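Local coordinates for G protein alpha subunit (Entamoeba histolytica, PDB 4FID) that probably acts as a GTP-binding switch in transmembrane signalling, as the nucleotide-binding alpha subunit of a heterotrimeric G protein, here holding GDP, at residues 20-25 with 165-170; 27-32 with 317-322; 39-44 with 144-149; 190-195 with 211-216. One frame throughout, in Å; residues are numbered along the deposited sequence.

Contact 1 (20-25 with 165-170); sequences TIAKQL and LIDVGG. With GDP (guanosine-5'-diphosphate), chain C.
The helix that follows the P-loop in this Ras-like domain lies over the strand leading into the DVGG sequence, and the two meet where Ala22 and Leu25 face Leu165 and Asp167. Segments 20-25 and 165-167 run nearly antiparallel, at 152°, with their axes 9.9 Å apart. Leu165 gives one methyl to each helix residue: its CD1 lies 4.3 Å from Ala22 CB, and its CD2 lies 4.3 Å from Leu25 CD1 on the next turn. Ala22 CB also meets the strand's acidic side chain, 3.9 Å from Asp167 OD1, a packing contact between a methyl and a carboxylate oxygen. With CG anti to the backbone N and beside the carbonyl carbon (chi1 176°), the Asp167 carboxylate passes Ala22 toward the P-loop, where OD2 forms a salt bridge with Lys18, a GDP-binding residue. At the start of the segment, Thr20 turns to the nucleotide instead. With chi1 at -57° its hydroxyl stands beside the backbone N, and both groups reach the same alpha-phosphate oxygen: Thr20 OG1 donates to GDP O1A at 2.9 Å, while Thr20 N makes a weak, bent bond of 2.8 Å to that atom. Further along the helix, Leu25 also packs on Ile315 of helix 312-332. The contact is thus apolar at Leu25, whereas at Asp167 a methyl lies against one carboxylate oxygen; methyl packing offers that carboxylate no countercharge, which probably comes chiefly from Lys18, outside the two segments.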
# COMPACT_ATOMS: atom_id res chain seq x y z
N THR A 20 -3.32 0.89 -4.11
CA THR A 20 -2.20 1.00 -5.03
C THR A 20 -2.17 -0.17 -6.01
O THR A 20 -1.85 -0.01 -7.19
CB THR A 20 -0.89 0.99 -4.27
OG1 THR A 20 -0.89 2.06 -3.31
CG2 THR A 20 0.27 1.15 -5.28
N ILE A 21 -2.50 -1.36 -5.53
CA ILE A 21 -2.61 -2.48 -6.44
C ILE A 21 -3.66 -2.22 -7.52
O ILE A 21 -3.45 -2.54 -8.69
CB ILE A 21 -2.99 -3.75 -5.67
CG1 ILE A 21 -1.96 -4.04 -4.56
CG2 ILE A 21 -3.18 -4.91 -6.63
CD1 ILE A 21 -0.64 -4.52 -5.08
N ALA A 22 -4.81 -1.66 -7.13
CA ALA A 22 -5.90 -1.41 -8.06
C ALA A 22 -5.57 -0.37 -9.13
O ALA A 22 -5.96 -0.51 -10.29
CB ALA A 22 -7.16 -1.01 -7.30
N LYS A 23 -4.88 0.69 -8.74
CA LYS A 23 -4.42 1.68 -9.71
C LYS A 23 -3.38 1.05 -10.65
O LYS A 23 -3.34 1.33 -11.84
CB LYS A 23 -3.82 2.90 -9.01
CG LYS A 23 -4.85 3.90 -8.56
CD LYS A 23 -4.23 4.92 -7.63
CE LYS A 23 -5.30 5.72 -6.92
NZ LYS A 23 -4.84 6.17 -5.57
N GLN A 24 -2.56 0.19 -10.09
CA GLN A 24 -1.50 -0.44 -10.85
C GLN A 24 -2.06 -1.34 -11.94
O GLN A 24 -1.48 -1.44 -13.02
CB GLN A 24 -0.60 -1.24 -9.90
CG GLN A 24 0.74 -1.58 -10.49
CD GLN A 24 1.61 -0.36 -10.72
OE1 GLN A 24 2.36 0.06 -9.83
NE2 GLN A 24 1.53 0.20 -11.92
N LEU A 25 -3.19 -1.99 -11.68
CA LEU A 25 -3.79 -2.89 -12.65
C LEU A 25 -4.54 -2.10 -13.70
O LEU A 25 -4.61 -2.52 -14.86
CB LEU A 25 -4.76 -3.88 -11.97
CG LEU A 25 -4.12 -4.91 -11.03
CD1 LEU A 25 -5.19 -5.63 -10.22
CD2 LEU A 25 -3.28 -5.89 -11.82
N LEU A 165 -12.84 -5.84 -11.65
CA LEU A 165 -12.14 -5.66 -10.39
C LEU A 165 -13.07 -4.89 -9.46
O LEU A 165 -13.56 -3.82 -9.82
CB LEU A 165 -10.82 -4.90 -10.64
CG LEU A 165 -9.70 -4.79 -9.59
CD1 LEU A 165 -10.09 -3.86 -8.47
CD2 LEU A 165 -9.32 -6.15 -9.01
N ILE A 166 -13.33 -5.45 -8.27
CA ILE A 166 -14.12 -4.77 -7.25
C ILE A 166 -13.24 -4.44 -6.08
O ILE A 166 -12.78 -5.34 -5.37
CB ILE A 166 -15.26 -5.66 -6.74
CG1 ILE A 166 -16.14 -6.12 -7.91
CG2 ILE A 166 -16.08 -4.91 -5.62
CD1 ILE A 166 -17.05 -7.27 -7.58
N ASP A 167 -12.99 -3.15 -5.87
CA ASP A 167 -12.11 -2.69 -4.78
C ASP A 167 -12.95 -2.24 -3.59
O ASP A 167 -13.58 -1.18 -3.63
CB ASP A 167 -11.21 -1.56 -5.29
CG ASP A 167 -10.33 -0.96 -4.21
OD1 ASP A 167 -9.69 0.07 -4.50
OD2 ASP A 167 -10.27 -1.49 -3.07
N VAL A 168 -12.98 -3.05 -2.54
CA VAL A 168 -13.82 -2.76 -1.38
C VAL A 168 -13.04 -2.01 -0.30
O VAL A 168 -12.13 -2.56 0.29
CB VAL A 168 -14.40 -4.03 -0.75
CG1 VAL A 168 -15.41 -3.66 0.31
CG2 VAL A 168 -15.05 -4.92 -1.80
N GLY A 169 -13.40 -0.75 -0.05
CA GLY A 169 -12.74 0.03 0.98
C GLY A 169 -13.63 0.22 2.20
O GLY A 169 -14.33 -0.71 2.61
N GLY A 170 -13.59 1.42 2.79
CA GLY A 170 -14.46 1.78 3.91
C GLY A 170 -14.15 1.13 5.25
O GLY A 170 -13.23 0.31 5.37
PB GDP C . -5.67 1.36 0.96
O1B GDP C . -6.46 2.39 0.19
O2B GDP C . -6.09 1.40 2.41
O3B GDP C . -6.00 0.00 0.37
O3A GDP C . -4.07 1.61 0.89
PA GDP C . -3.34 2.61 -0.18
O1A GDP C . -3.25 1.99 -1.55
O2A GDP C . -4.04 3.95 -0.25
O5' GDP C . -1.86 2.83 0.45
C5' GDP C . -1.40 4.15 0.77
C4' GDP C . 0.12 4.31 0.59
O4' GDP C . 0.81 3.05 0.62
C3' GDP C . 0.48 5.00 -0.72
O3' GDP C . 1.29 6.17 -0.45
C2' GDP C . 1.26 3.96 -1.51
O2' GDP C . 2.28 4.56 -2.33
C1' GDP C . 1.81 3.04 -0.41
N9 GDP C . 2.11 1.66 -0.89
C8 GDP C . 1.25 0.69 -1.26
N7 GDP C . 1.90 -0.44 -1.64
C5 GDP C . 3.22 -0.21 -1.50
C6 GDP C . 4.48 -0.96 -1.73
O6 GDP C . 4.47 -2.13 -2.14
N1 GDP C . 5.65 -0.34 -1.48
C2 GDP C . 5.70 0.92 -1.02
N2 GDP C . 6.91 1.47 -0.78
N3 GDP C . 4.59 1.67 -0.79
C4 GDP C . 3.35 1.17 -1.01

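Contact 2 (27-32 with 317-322); sequences ILFGGG and RVFMLA
Aromatic packing comes first: the rings of Phe29 and Phe319 approach each other obliquely, and Phe29 CE2 lies 4.0 Å from Phe319 CD2. The two rings reach this meeting by different torsions. Phe319 has CG anti to its backbone N (chi1 -171°) and leans out from helix 317-322, whereas Phe29 has CG anti to its carbonyl carbon (chi1 -56°). One face of the Phe29 ring is covered from within its own segment by Leu28 CB, 3.8 Å above the plane and displaced toward the rim.

A second, looser kind of contact is made by Met320, present as selenomethionine. Its selenium comes to 4.5 Å from Phe29 CZ, also obliquely, although this side chain is poorly ordered and its exact position should carry little weight. All of these contacts across the pair are apolar.

The junction joins the far end of helix 18-28, remote from GDP, to the middle of helix 312-332. Leu28 and Phe29 extend it along the latter helix by touching Lys316, with Leu28 also on Ile315. Beyond the helices, Val158, in the turn between the antiparallel strands 152-157 and 162-167, packs on both Phe29 and Met320.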
# COMPACT_ATOMS: atom_id res chain seq x y z
N ILE A 27 -3.44 0.80 -14.69
CA ILE A 27 -2.35 1.27 -15.55
C ILE A 27 -1.89 0.15 -16.49
O ILE A 27 -1.70 0.37 -17.68
CB ILE A 27 -1.08 1.77 -14.78
CG1 ILE A 27 -1.36 2.95 -13.84
CG2 ILE A 27 -0.04 2.20 -15.77
CD1 ILE A 27 -2.13 4.02 -14.49
N LEU A 28 -1.71 -1.05 -15.94
CA LEU A 28 -1.12 -2.16 -16.70
C LEU A 28 -2.07 -2.80 -17.69
O LEU A 28 -1.64 -3.26 -18.74
CB LEU A 28 -0.61 -3.25 -15.75
CG LEU A 28 0.54 -2.87 -14.82
CD1 LEU A 28 0.76 -3.92 -13.73
CD2 LEU A 28 1.78 -2.65 -15.64
N PHE A 29 -3.35 -2.86 -17.36
CA PHE A 29 -4.28 -3.59 -18.20
C PHE A 29 -5.50 -2.77 -18.60
O PHE A 29 -6.11 -3.04 -19.63
CB PHE A 29 -4.71 -4.89 -17.51
CG PHE A 29 -3.57 -5.80 -17.11
CD1 PHE A 29 -2.84 -6.50 -18.06
CD2 PHE A 29 -3.24 -5.98 -15.77
CE1 PHE A 29 -1.81 -7.35 -17.69
CE2 PHE A 29 -2.22 -6.83 -15.40
CZ PHE A 29 -1.50 -7.51 -16.36
N GLY A 30 -5.87 -1.79 -17.77
CA GLY A 30 -6.93 -0.86 -18.12
C GLY A 30 -6.35 0.17 -19.08
O GLY A 30 -5.38 -0.11 -19.78
N GLY A 31 -6.93 1.36 -19.12
CA GLY A 31 -6.36 2.40 -19.96
C GLY A 31 -5.56 3.45 -19.21
O GLY A 31 -5.34 4.57 -19.70
N GLY A 32 -5.10 3.11 -18.02
CA GLY A 32 -4.43 4.11 -17.21
C GLY A 32 -5.38 5.24 -16.87
O GLY A 32 -6.60 5.10 -16.94
N ARG A 317 4.03 -9.14 -13.31
CA ARG A 317 4.49 -10.52 -13.22
C ARG A 317 3.61 -11.31 -12.25
O ARG A 317 3.20 -12.43 -12.55
CB ARG A 317 5.97 -10.56 -12.85
CG ARG A 317 6.53 -11.92 -12.52
CD ARG A 317 7.94 -11.81 -11.96
NE ARG A 317 8.03 -10.86 -10.84
CZ ARG A 317 9.15 -10.58 -10.17
NH1 ARG A 317 10.30 -11.18 -10.47
NH2 ARG A 317 9.13 -9.69 -9.18
N VAL A 318 3.30 -10.72 -11.10
CA VAL A 318 2.54 -11.40 -10.07
C VAL A 318 1.06 -11.63 -10.41
O VAL A 318 0.50 -12.70 -10.13
CB VAL A 318 2.64 -10.70 -8.72
CG1 VAL A 318 1.68 -11.32 -7.74
CG2 VAL A 318 4.05 -10.79 -8.21
N PHE A 319 0.40 -10.65 -11.00
CA PHE A 319 -0.99 -10.86 -11.34
C PHE A 319 -1.15 -11.93 -12.43
O PHE A 319 -2.18 -12.60 -12.51
CB PHE A 319 -1.68 -9.56 -11.74
CG PHE A 319 -3.14 -9.72 -11.88
CD1 PHE A 319 -3.95 -9.82 -10.77
CD2 PHE A 319 -3.72 -9.82 -13.14
CE1 PHE A 319 -5.31 -10.00 -10.89
CE2 PHE A 319 -5.08 -10.00 -13.26
CZ PHE A 319 -5.88 -10.09 -12.14
N MSE A 320 -0.10 -12.09 -13.23
CA MSE A 320 -0.01 -13.10 -14.28
C MSE A 320 -0.07 -14.53 -13.74
O MSE A 320 -0.90 -15.33 -14.17
CB MSE A 320 1.28 -12.91 -15.06
CG MSE A 320 1.12 -13.06 -16.55
SE MSE A 320 0.42 -11.44 -17.40
CE MSE A 320 1.97 -10.30 -17.15
N LEU A 321 0.81 -14.84 -12.80
CA LEU A 321 0.71 -16.08 -12.06
C LEU A 321 -0.71 -16.25 -11.54
O LEU A 321 -1.30 -17.32 -11.65
CB LEU A 321 1.69 -16.06 -10.88
CG LEU A 321 3.14 -15.90 -11.35
CD1 LEU A 321 4.12 -15.70 -10.19
CD2 LEU A 321 3.53 -17.09 -12.21
N ALA A 322 -1.26 -15.17 -10.99
CA ALA A 322 -2.61 -15.21 -10.43
C ALA A 322 -3.68 -15.63 -11.44
O ALA A 322 -4.60 -16.38 -11.10
CB ALA A 322 -2.96 -13.88 -9.79

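Contact 3 (39-44 with 144-149); sequences ATHKSS and NRTKTT. With GDP (guanosine-5'-diphosphate), chain C.
The His41 imidazole meets Thr146 at its edge: Thr146 CG2 lies near the ring plane, 4.2 Å from His41 ND1, and the two side chains cross at about a right angle. On one face of the same ring stands Thr40 OG1, 3.1 Å above the plane and shifted toward the rim. The Arg145 guanidinium is turned edge-on to the GDP ribose, with O4' in its plane and O3' near it. Arg145 NE donates to GDP O3' at 3.2 Å with an N-H...O angle of 148°, and bends at chi2 (-145°) and chi3 (102°) lead the chain past O3' and lay the guanidinium beside the ribose. More distant, weak ion pairs link this arginine to Glu15 and Asp117.

The third flat group, the Asn144 amide, is used at both ends. Its ND2 gives a weak bond to Ser44 OG, 3.1 Å long, while OD1 accepts the firmer bond from Asn48 ND2 on helix 42-62. Nearer the phosphates, Thr148, a predicted magnesium ligand, keeps OG1 3.8 Å from GDP O1B.

Segment 144-149 corresponds to the first switch region of G-alpha subunits and connects helix 138-143 to strand 152-157. One side of it faces the start of helix 42-62, the long helix of the all-helical domain. Toward the Ras-like domain, Thr146 OG1 shares a weak hydrogen bond with Lys23 of helix 18-28.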
# COMPACT_ATOMS: atom_id res chain seq x y z
N ALA A 39 -5.24 15.22 -12.99
CA ALA A 39 -5.11 16.59 -12.49
C ALA A 39 -5.90 16.82 -11.20
O ALA A 39 -5.58 17.73 -10.45
CB ALA A 39 -5.48 17.63 -13.57
N THR A 40 -6.90 16.00 -10.94
CA THR A 40 -7.63 16.09 -9.67
C THR A 40 -6.75 15.80 -8.43
O THR A 40 -7.10 16.19 -7.31
CB THR A 40 -8.83 15.12 -9.62
OG1 THR A 40 -8.38 13.80 -9.30
CG2 THR A 40 -9.56 15.11 -10.96
N HIS A 41 -5.61 15.14 -8.61
CA HIS A 41 -4.76 14.81 -7.47
C HIS A 41 -3.70 15.87 -7.11
O HIS A 41 -2.93 15.69 -6.18
CB HIS A 41 -4.15 13.43 -7.64
CG HIS A 41 -5.18 12.37 -7.90
ND1 HIS A 41 -5.77 11.64 -6.88
CD2 HIS A 41 -5.76 11.96 -9.05
CE1 HIS A 41 -6.65 10.81 -7.40
NE2 HIS A 41 -6.66 10.98 -8.72
N LYS A 42 -3.69 16.97 -7.85
CA LYS A 42 -2.65 17.99 -7.70
C LYS A 42 -2.59 18.55 -6.28
O LYS A 42 -1.50 18.77 -5.75
CB LYS A 42 -2.82 19.12 -8.74
CG LYS A 42 -1.75 20.21 -8.69
CD LYS A 42 -1.99 21.33 -9.72
CE LYS A 42 -0.97 22.49 -9.55
NZ LYS A 42 -1.02 23.53 -10.64
N SER A 43 -3.74 18.81 -5.67
CA SER A 43 -3.73 19.51 -4.38
C SER A 43 -3.25 18.65 -3.25
O SER A 43 -2.51 19.10 -2.39
CB SER A 43 -5.08 20.12 -4.05
OG SER A 43 -5.17 21.41 -4.64
N SER A 44 -3.67 17.39 -3.25
CA SER A 44 -3.29 16.53 -2.15
C SER A 44 -1.81 16.18 -2.28
O SER A 44 -1.10 16.09 -1.27
CB SER A 44 -4.16 15.27 -2.07
OG SER A 44 -3.71 14.30 -2.98
N ASN A 144 1.31 8.35 -4.32
CA ASN A 144 0.67 9.26 -3.40
C ASN A 144 -0.36 8.58 -2.52
O ASN A 144 -1.05 7.65 -2.93
CB ASN A 144 0.05 10.44 -4.11
CG ASN A 144 -0.29 11.55 -3.15
OD1 ASN A 144 0.58 12.00 -2.41
ND2 ASN A 144 -1.56 12.01 -3.15
N ARG A 145 -0.47 9.07 -1.30
CA ARG A 145 -1.45 8.56 -0.36
C ARG A 145 -2.84 9.15 -0.64
O ARG A 145 -3.01 10.37 -0.65
CB ARG A 145 -0.98 8.86 1.06
CG ARG A 145 0.50 8.55 1.27
CD ARG A 145 0.78 8.01 2.66
NE ARG A 145 0.96 6.55 2.71
CZ ARG A 145 1.00 5.85 3.84
NH1 ARG A 145 0.88 6.47 5.01
NH2 ARG A 145 1.15 4.53 3.80
N THR A 146 -3.82 8.29 -0.89
CA THR A 146 -5.22 8.72 -0.93
C THR A 146 -6.09 7.80 -0.08
O THR A 146 -5.79 6.62 0.09
CB THR A 146 -5.81 8.78 -2.36
OG1 THR A 146 -5.55 7.55 -3.04
CG2 THR A 146 -5.21 9.93 -3.14
N LYS A 147 -7.19 8.36 0.43
CA LYS A 147 -8.18 7.58 1.17
C LYS A 147 -9.30 7.14 0.24
O LYS A 147 -10.15 7.95 -0.13
CB LYS A 147 -8.79 8.42 2.29
CG LYS A 147 -7.81 8.89 3.33
CD LYS A 147 -8.49 9.83 4.31
CE LYS A 147 -7.51 10.41 5.31
NZ LYS A 147 -8.14 11.49 6.12
N THR A 148 -9.32 5.86 -0.14
CA THR A 148 -10.42 5.38 -0.97
C THR A 148 -11.59 4.91 -0.09
O THR A 148 -11.66 3.74 0.29
CB THR A 148 -9.99 4.27 -1.99
OG1 THR A 148 -9.85 3.00 -1.34
CG2 THR A 148 -8.69 4.65 -2.70
N THR A 149 -12.48 5.84 0.25
CA THR A 149 -13.73 5.46 0.89
C THR A 149 -14.39 4.57 -0.14
O THR A 149 -14.46 4.91 -1.33
CB THR A 149 -14.61 6.66 1.27
OG1 THR A 149 -15.02 7.37 0.09
CG2 THR A 149 -13.84 7.60 2.20
PB GDP C . -5.67 1.36 0.96
O1B GDP C . -6.46 2.39 0.19
O2B GDP C . -6.09 1.40 2.41
O3B GDP C . -6.00 0.00 0.37
O3A GDP C . -4.07 1.61 0.89
PA GDP C . -3.34 2.61 -0.18
O1A GDP C . -3.25 1.99 -1.55
O2A GDP C . -4.04 3.95 -0.25
O5' GDP C . -1.86 2.83 0.45
C5' GDP C . -1.40 4.15 0.77
C4' GDP C . 0.12 4.31 0.59
O4' GDP C . 0.81 3.05 0.62
C3' GDP C . 0.48 5.00 -0.72
O3' GDP C . 1.29 6.17 -0.45
C2' GDP C . 1.26 3.96 -1.51
O2' GDP C . 2.28 4.56 -2.33
C1' GDP C . 1.81 3.04 -0.41
N9 GDP C . 2.11 1.66 -0.89
C8 GDP C . 1.25 0.69 -1.26
N7 GDP C . 1.90 -0.44 -1.64
C5 GDP C . 3.22 -0.21 -1.50
C6 GDP C . 4.48 -0.96 -1.73
O6 GDP C . 4.47 -2.13 -2.14
N1 GDP C . 5.65 -0.34 -1.48
C2 GDP C . 5.70 0.92 -1.02
N2 GDP C . 6.91 1.47 -0.78
N3 GDP C . 4.59 1.67 -0.79
C4 GDP C . 3.35 1.17 -1.01

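Contact 4 (190-195 with 211-216); sequences FVTSLA and TESIAV
With CG anti to the backbone N (chi1 180°), Phe190 extends its ring from the strand to helix 211-216, where Val216 turns CG1 to it, also anti to its own N (chi1 162°). The side chains cross obliquely. Phe190 CE1 lies 3.3 Å from Val216 CG1, and CB of the valine is 4.0 Å from the same ring atom. The neighbouring ring carbon, Phe190 CZ, is 3.4 Å from Ser213 O, one turn back; the ring packs against Val216 and the Ser213 carbonyl.

Strand 187-193 and helix 209-222 follow one another in the chain, and with the adjacent parallel strand 230-236 they form a beta-alpha-beta crossover. The short segments run nearly antiparallel, at 171°, with axes 9.7 Å apart.

Two residues along the strand, Thr192 OG1 packs 3.7 Å from Ser213 CB. The two hydroxyl oxygens, Thr192 OG1 and Ser213 OG, are 3.8 Å apart and are not hydrogen-bonded to each other. The serine OG has partners beyond the pair: Glu196 OE2, the Arg209 carbonyl of its own helix, and the hydroxyl of Ser13. Phe274 of helix 263-275 touches Phe190, Thr192 and Ser213, while the Phe217 ring also meets that of Phe190.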
# COMPACT_ATOMS: atom_id res chain seq x y z
N PHE A 190 -6.81 -10.95 -0.77
CA PHE A 190 -6.59 -10.23 0.48
C PHE A 190 -5.19 -9.62 0.51
O PHE A 190 -4.20 -10.32 0.38
CB PHE A 190 -6.80 -11.15 1.70
CG PHE A 190 -6.59 -10.46 3.03
CD1 PHE A 190 -7.56 -9.61 3.55
CD2 PHE A 190 -5.42 -10.66 3.75
CE1 PHE A 190 -7.38 -8.97 4.78
CE2 PHE A 190 -5.22 -10.01 4.98
CZ PHE A 190 -6.21 -9.18 5.50
N VAL A 191 -5.13 -8.30 0.66
CA VAL A 191 -3.87 -7.59 0.72
C VAL A 191 -3.55 -7.20 2.15
O VAL A 191 -4.43 -6.73 2.89
CB VAL A 191 -3.91 -6.30 -0.10
CG1 VAL A 191 -2.47 -5.73 -0.30
CG2 VAL A 191 -4.60 -6.53 -1.43
N THR A 192 -2.29 -7.39 2.52
CA THR A 192 -1.83 -6.98 3.83
C THR A 192 -0.40 -6.42 3.76
O THR A 192 0.42 -6.81 2.92
CB THR A 192 -1.95 -8.12 4.88
OG1 THR A 192 -1.74 -7.60 6.21
CG2 THR A 192 -0.92 -9.24 4.60
N SER A 193 -0.12 -5.47 4.64
CA SER A 193 1.16 -4.82 4.68
C SER A 193 2.07 -5.62 5.59
O SER A 193 1.74 -5.87 6.74
CB SER A 193 0.99 -3.41 5.25
OG SER A 193 2.21 -2.69 5.23
N LEU A 194 3.23 -6.01 5.07
CA LEU A 194 4.19 -6.72 5.90
C LEU A 194 4.83 -5.76 6.89
O LEU A 194 5.23 -6.16 7.98
CB LEU A 194 5.26 -7.39 5.04
CG LEU A 194 4.88 -8.73 4.42
CD1 LEU A 194 5.91 -9.16 3.39
CD2 LEU A 194 4.75 -9.76 5.52
N ALA A 195 4.92 -4.49 6.52
CA ALA A 195 5.69 -3.57 7.35
C ALA A 195 4.94 -3.10 8.61
O ALA A 195 5.47 -2.31 9.38
CB ALA A 195 6.20 -2.39 6.53
N THR A 211 -2.89 -8.16 14.37
CA THR A 211 -4.03 -8.95 14.82
C THR A 211 -5.36 -8.48 14.21
O THR A 211 -6.27 -9.28 13.94
CB THR A 211 -4.13 -8.98 16.37
OG1 THR A 211 -4.21 -7.64 16.88
CG2 THR A 211 -2.92 -9.67 16.96
N GLU A 212 -5.50 -7.18 14.00
CA GLU A 212 -6.64 -6.68 13.26
C GLU A 212 -6.67 -7.20 11.80
O GLU A 212 -7.73 -7.61 11.33
CB GLU A 212 -6.69 -5.15 13.31
CG GLU A 212 -7.96 -4.58 12.72
CD GLU A 212 -7.76 -3.18 12.16
OE1 GLU A 212 -8.76 -2.59 11.70
OE2 GLU A 212 -6.61 -2.68 12.17
N SER A 213 -5.54 -7.20 11.08
CA SER A 213 -5.55 -7.76 9.73
C SER A 213 -5.89 -9.23 9.73
O SER A 213 -6.64 -9.70 8.88
CB SER A 213 -4.21 -7.59 9.02
OG SER A 213 -3.80 -6.26 9.08
N ILE A 214 -5.30 -9.96 10.68
CA ILE A 214 -5.42 -11.41 10.70
C ILE A 214 -6.89 -11.78 10.86
O ILE A 214 -7.39 -12.67 10.17
CB ILE A 214 -4.55 -12.04 11.82
CG1 ILE A 214 -3.07 -12.04 11.42
CG2 ILE A 214 -5.02 -13.47 12.14
CD1 ILE A 214 -2.15 -12.51 12.54
N ALA A 215 -7.58 -11.09 11.75
CA ALA A 215 -8.97 -11.40 12.01
C ALA A 215 -9.84 -11.05 10.78
O ALA A 215 -10.80 -11.75 10.47
CB ALA A 215 -9.44 -10.67 13.26
N VAL A 216 -9.48 -9.98 10.07
CA VAL A 216 -10.16 -9.69 8.82
C VAL A 216 -10.03 -10.87 7.87
O VAL A 216 -11.01 -11.38 7.36
CB VAL A 216 -9.59 -8.45 8.12
CG1 VAL A 216 -10.01 -8.44 6.62
CG2 VAL A 216 -10.00 -7.15 8.85

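In the fold
Contacts 1 and 4 are the buried pair, each setting a helix against a strand of the same central sheet in nearly antiparallel direction; contacts 2 and 3 are only partly buried. Contacts 1 and 2 share helix 18-28 and touch directly, Leu25 CD2 packing 3.8 Å from Phe319 CG. Contact 2 is wholly apolar, contact 1 adds a carboxylate oxygen to methyl packing, and contact 4 sets an aromatic ring and a threonine against a helix. Contact 3 joins one weak hydrogen bond to one packing contact, its stronger polar bonds going to GDP and Asn48. Contacts 1 and 3 both touch GDP, at the alpha phosphate and the ribose respectively. Contact 4 lies across the chain's centre from contact 3, their centres about 23 Å apart.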